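Local coordinates for citrate synthase (Metallosphaera sedula, PDB 6ABX), which probably catalyses the formation of citrate and CoA from oxaloacetate, acetyl-CoA and water, a step of the tricarboxylic acid cycle, at residues Glu180-Ala192 and Ser201-His214. Residues are numbered along the deposited sequence; the frame is centred on the assembly and turned at random.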
loop_
_atom_site.group_PDB
_atom_site.type_symbol
_atom_site.label_atom_id
_atom_site.label_comp_id
_atom_site.label_asym_id
_atom_site.label_seq_id
_atom_site.Cartn_x
_atom_site.Cartn_y
_atom_site.Cartn_z
ATOM N N GLU A 180 6.759 -13.995 8.156
ATOM C CA GLU A 180 7.356 -14.273 6.837
ATOM C C GLU A 180 6.442 -13.550 5.802
ATOM O O GLU A 180 6.055 -12.352 5.931
ATOM C CB GLU A 180 7.590 -15.805 6.786
ATOM C CG GLU A 180 8.886 -16.274 6.068
ATOM C CD GLU A 180 9.291 -17.760 6.002
ATOM O OE1 GLU A 180 8.723 -18.597 6.744
ATOM O OE2 GLU A 180 10.252 -18.120 5.195
ATOM N N MET A 181 5.996 -14.234 4.755
ATOM C CA MET A 181 5.548 -13.565 3.564
ATOM C C MET A 181 4.015 -13.413 3.280
ATOM O O MET A 181 3.531 -13.563 2.187
ATOM C CB MET A 181 6.073 -14.403 2.411
ATOM C CG MET A 181 5.939 -13.681 1.221
ATOM S SD MET A 181 6.171 -11.925 1.455
ATOM C CE MET A 181 7.915 -11.839 1.988
ATOM N N ASN A 182 3.263 -12.890 4.162
ATOM C CA ASN A 182 1.849 -12.858 3.952
ATOM C C ASN A 182 1.520 -11.699 2.977
ATOM O O ASN A 182 2.414 -10.913 2.592
ATOM C CB ASN A 182 1.251 -12.668 5.335
ATOM C CG ASN A 182 2.048 -11.696 6.167
ATOM O OD1 ASN A 182 2.007 -10.487 5.965
ATOM N ND2 ASN A 182 2.874 -12.210 7.078
ATOM N N ALA A 183 0.248 -11.517 2.687
ATOM C CA ALA A 183 -0.206 -10.477 1.747
ATOM C C ALA A 183 0.232 -9.076 2.181
ATOM O O ALA A 183 0.546 -8.260 1.339
ATOM C CB ALA A 183 -1.700 -10.523 1.607
ATOM N N SER A 184 0.152 -8.733 3.472
ATOM C CA SER A 184 0.539 -7.400 3.915
ATOM C C SER A 184 2.051 -7.173 3.771
ATOM O O SER A 184 2.455 -6.079 3.333
ATOM C CB SER A 184 0.038 -7.054 5.303
ATOM O OG SER A 184 0.580 -7.916 6.312
ATOM N N THR A 185 2.863 -8.157 4.142
ATOM C CA THR A 185 4.301 -8.026 3.943
ATOM C C THR A 185 4.596 -7.889 2.442
ATOM O O THR A 185 5.434 -7.038 2.088
ATOM C CB THR A 185 5.037 -9.209 4.588
ATOM O OG1 THR A 185 4.693 -9.198 5.979
ATOM C CG2 THR A 185 6.525 -9.164 4.352
ATOM N N MET A 186 3.886 -8.624 1.601
ATOM C CA MET A 186 4.076 -8.492 0.153
ATOM C C MET A 186 3.727 -7.052 -0.298
ATOM O O MET A 186 4.404 -6.463 -1.125
ATOM C CB MET A 186 3.276 -9.541 -0.619
ATOM C CG MET A 186 3.382 -9.454 -2.132
ATOM S SD MET A 186 5.076 -9.707 -2.624
ATOM C CE MET A 186 4.859 -9.800 -4.403
ATOM N N ALA A 187 2.650 -6.463 0.202
ATOM C CA ALA A 187 2.278 -5.086 -0.196
ATOM C C ALA A 187 3.408 -4.120 0.144
ATOM O O ALA A 187 3.781 -3.275 -0.656
ATOM C CB ALA A 187 0.994 -4.681 0.474
ATOM N N CYS A 188 3.991 -4.300 1.344
ATOM C CA CYS A 188 5.063 -3.448 1.812
ATOM C C CYS A 188 6.227 -3.579 0.827
ATOM O O CYS A 188 6.875 -2.573 0.539
ATOM C CB CYS A 188 5.576 -3.818 3.179
ATOM S SG CYS A 188 4.362 -3.516 4.499
ATOM N N LEU A 189 6.524 -4.817 0.425
ATOM C CA LEU A 189 7.706 -5.098 -0.414
ATOM C C LEU A 189 7.491 -4.577 -1.840
ATOM O O LEU A 189 8.424 -4.048 -2.395
ATOM C CB LEU A 189 8.012 -6.585 -0.428
ATOM C CG LEU A 189 8.643 -7.127 0.842
ATOM C CD1 LEU A 189 8.582 -8.649 0.847
ATOM C CD2 LEU A 189 10.102 -6.685 0.930
ATOM N N VAL A 190 6.267 -4.682 -2.380
ATOM C CA VAL A 190 6.024 -4.146 -3.735
ATOM C C VAL A 190 6.326 -2.650 -3.733
ATOM O O VAL A 190 7.039 -2.137 -4.606
ATOM C CB VAL A 190 4.617 -4.432 -4.233
ATOM C CG1 VAL A 190 4.367 -3.736 -5.555
ATOM C CG2 VAL A 190 4.432 -5.934 -4.400
ATOM N N VAL A 191 5.807 -1.950 -2.728
ATOM C CA VAL A 191 6.035 -0.493 -2.624
ATOM C C VAL A 191 7.521 -0.206 -2.444
ATOM O O VAL A 191 8.073 0.697 -3.079
ATOM C CB VAL A 191 5.199 0.083 -1.473
ATOM C CG1 VAL A 191 5.564 1.496 -1.112
ATOM C CG2 VAL A 191 3.714 0.001 -1.805
ATOM N N ALA A 192 8.198 -0.946 -1.549
ATOM C CA ALA A 192 9.624 -0.659 -1.265
ATOM C C ALA A 192 10.488 -0.873 -2.511
ATOM O O ALA A 192 11.508 -0.213 -2.674
ATOM C CB ALA A 192 10.113 -1.584 -0.195
ATOM N N SER A 201 5.539 2.278 2.399
ATOM C CA SER A 201 5.480 0.775 2.533
ATOM C C SER A 201 4.476 0.356 3.604
ATOM O O SER A 201 3.615 -0.524 3.363
ATOM C CB SER A 201 6.826 0.145 2.823
ATOM O OG SER A 201 7.637 0.314 1.709
ATOM N N VAL A 202 4.631 0.930 4.798
ATOM C CA VAL A 202 3.813 0.583 5.919
ATOM C C VAL A 202 2.347 0.950 5.657
ATOM O O VAL A 202 1.459 0.178 6.027
ATOM C CB VAL A 202 4.326 1.155 7.246
ATOM C CG1 VAL A 202 3.315 1.033 8.408
ATOM C CG2 VAL A 202 5.653 0.504 7.624
ATOM N N VAL A 203 2.077 2.105 5.039
ATOM C CA VAL A 203 0.726 2.461 4.644
ATOM C C VAL A 203 0.123 1.369 3.755
ATOM O O VAL A 203 -1.054 0.974 3.982
ATOM C CB VAL A 203 0.668 3.863 3.983
ATOM C CG1 VAL A 203 -0.667 4.130 3.336
ATOM C CG2 VAL A 203 1.018 4.947 4.996
ATOM N N ALA A 204 0.883 0.826 2.798
ATOM C CA ALA A 204 0.368 -0.248 1.989
ATOM C C ALA A 204 0.155 -1.514 2.809
ATOM O O ALA A 204 -0.839 -2.199 2.599
ATOM C CB ALA A 204 1.275 -0.512 0.829
ATOM N N GLY A 205 1.069 -1.826 3.754
ATOM C CA GLY A 205 0.864 -2.950 4.684
ATOM C C GLY A 205 -0.476 -2.879 5.430
ATOM O O GLY A 205 -1.252 -3.826 5.452
ATOM N N ILE A 206 -0.761 -1.708 5.973
ATOM C CA ILE A 206 -2.013 -1.463 6.723
ATOM C C ILE A 206 -3.230 -1.623 5.809
ATOM O O ILE A 206 -4.245 -2.269 6.174
ATOM C CB ILE A 206 -1.980 -0.075 7.366
ATOM C CG1 ILE A 206 -0.885 0.002 8.428
ATOM C CG2 ILE A 206 -3.366 0.246 7.923
ATOM C CD1 ILE A 206 -0.583 1.408 8.891
ATOM N N SER A 207 -3.103 -1.075 4.602
ATOM C CA SER A 207 -4.168 -1.156 3.596
ATOM C C SER A 207 -4.518 -2.631 3.300
ATOM O O SER A 207 -5.689 -2.988 3.219
ATOM C CB SER A 207 -3.768 -0.405 2.340
ATOM O OG SER A 207 -3.605 0.982 2.620
ATOM N N ALA A 208 -3.513 -3.511 3.158
ATOM C CA ALA A 208 -3.705 -4.955 2.910
ATOM C C ALA A 208 -4.257 -5.677 4.146
ATOM O O ALA A 208 -5.154 -6.511 4.072
ATOM C CB ALA A 208 -2.402 -5.600 2.476
ATOM N N LEU A 209 -3.668 -5.385 5.296
ATOM C CA LEU A 209 -4.014 -6.051 6.561
ATOM C C LEU A 209 -5.479 -5.798 6.931
ATOM O O LEU A 209 -6.066 -6.657 7.560
ATOM C CB LEU A 209 -3.085 -5.564 7.665
ATOM C CG LEU A 209 -3.170 -6.332 8.977
ATOM C CD1 LEU A 209 -2.819 -7.782 8.778
ATOM C CD2 LEU A 209 -2.322 -5.668 10.067
ATOM N N LYS A 210 -6.058 -4.690 6.466
ATOM C CA LYS A 210 -7.499 -4.405 6.734
ATOM C C LYS A 210 -8.412 -5.507 6.172
ATOM O O LYS A 210 -9.525 -5.727 6.675
ATOM C CB LYS A 210 -7.855 -3.053 6.124
ATOM C CG LYS A 210 -9.298 -2.645 6.367
ATOM C CD LYS A 210 -9.713 -1.377 5.694
ATOM C CE LYS A 210 -11.231 -1.237 5.701
ATOM N NZ LYS A 210 -11.686 0.020 5.057
ATOM N N GLY A 211 -8.052 -6.067 5.028
ATOM C CA GLY A 211 -8.937 -6.914 4.308
ATOM C C GLY A 211 -9.230 -8.202 5.055
ATOM O O GLY A 211 -8.319 -8.831 5.589
ATOM N N PRO A 212 -10.502 -8.657 5.090
ATOM C CA PRO A 212 -10.852 -9.826 5.907
ATOM C C PRO A 212 -10.223 -11.141 5.458
ATOM O O PRO A 212 -10.205 -12.054 6.271
ATOM C CB PRO A 212 -12.376 -9.890 5.853
ATOM C CG PRO A 212 -12.705 -9.201 4.548
ATOM C CD PRO A 212 -11.662 -8.089 4.395
ATOM N N LEU A 213 -9.728 -11.246 4.216
ATOM C CA LEU A 213 -9.124 -12.456 3.724
ATOM C C LEU A 213 -7.612 -12.530 4.037
ATOM O O LEU A 213 -6.983 -13.562 3.802
ATOM C CB LEU A 213 -9.399 -12.560 2.215
ATOM C CG LEU A 213 -9.138 -13.922 1.571
ATOM C CD1 LEU A 213 -10.027 -15.004 2.209
ATOM C CD2 LEU A 213 -9.366 -13.854 0.064
ATOM N N HIS A 214 -7.026 -11.457 4.587
ATOM C CA HIS A 214 -5.587 -11.461 4.883
ATOM C C HIS A 214 -5.261 -12.691 5.738
ATOM O O HIS A 214 -4.248 -13.380 5.532
ATOM C CB HIS A 214 -5.181 -10.179 5.615
ATOM C CG HIS A 214 -3.731 -10.129 5.901
ATOM N ND1 HIS A 214 -3.162 -10.854 6.936
ATOM C CD2 HIS A 214 -2.731 -9.452 5.303
ATOM C CE1 HIS A 214 -1.855 -10.636 6.940
ATOM N NE2 HIS A 214 -1.572 -9.771 5.957
HETATM O O HOH W 1 -1.777 -13.197 4.136
#
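H214 turns the edge of its ring to the first turn of helix 183-192, its NE2 within hydrogen-bonding reach of S184 OG (2.9 Å) and S184 N (3.2 Å), though it cannot donate to one and accept from the other in a single proton state. L209 CD1 covers one ring face; a water over the other links A183 N to H214 O. S184 OG, set between its backbone N and carbonyl carbon (chi1 63°), faces NE2 and donates to OD1 of N182 (3.0 Å). That OD1 also accepts from T185 OG1 and, as the N-cap bond, from T185 N (3.1 Å). An alanine in place of N182 is likely to leave T185 N without its cap and S184 OG freer to turn. N182 binds oxaloacetate and lies beside R332 and the bound citrate, so this network backs the active site.

Beyond it helices 183-192 and 201-209 run roughly antiparallel (149°), their axes approaching to 7.4 Å. Small residues allow this: A187 CB meets A208 CB at 4.0 Å, and C188 SG lies 3.5 Å from G205 CA, where a beta carbon would clash. V191 CG2 presses on A204 CB (3.6 Å). Helix 324-343 packs on helix 183-192, W336 NE1 hydrogen-bonding to S184 OG; strand 11-15 touches M181 and L189, helix 91-105 packs against V203 and I206, and V203 meets V203 of the second subunit.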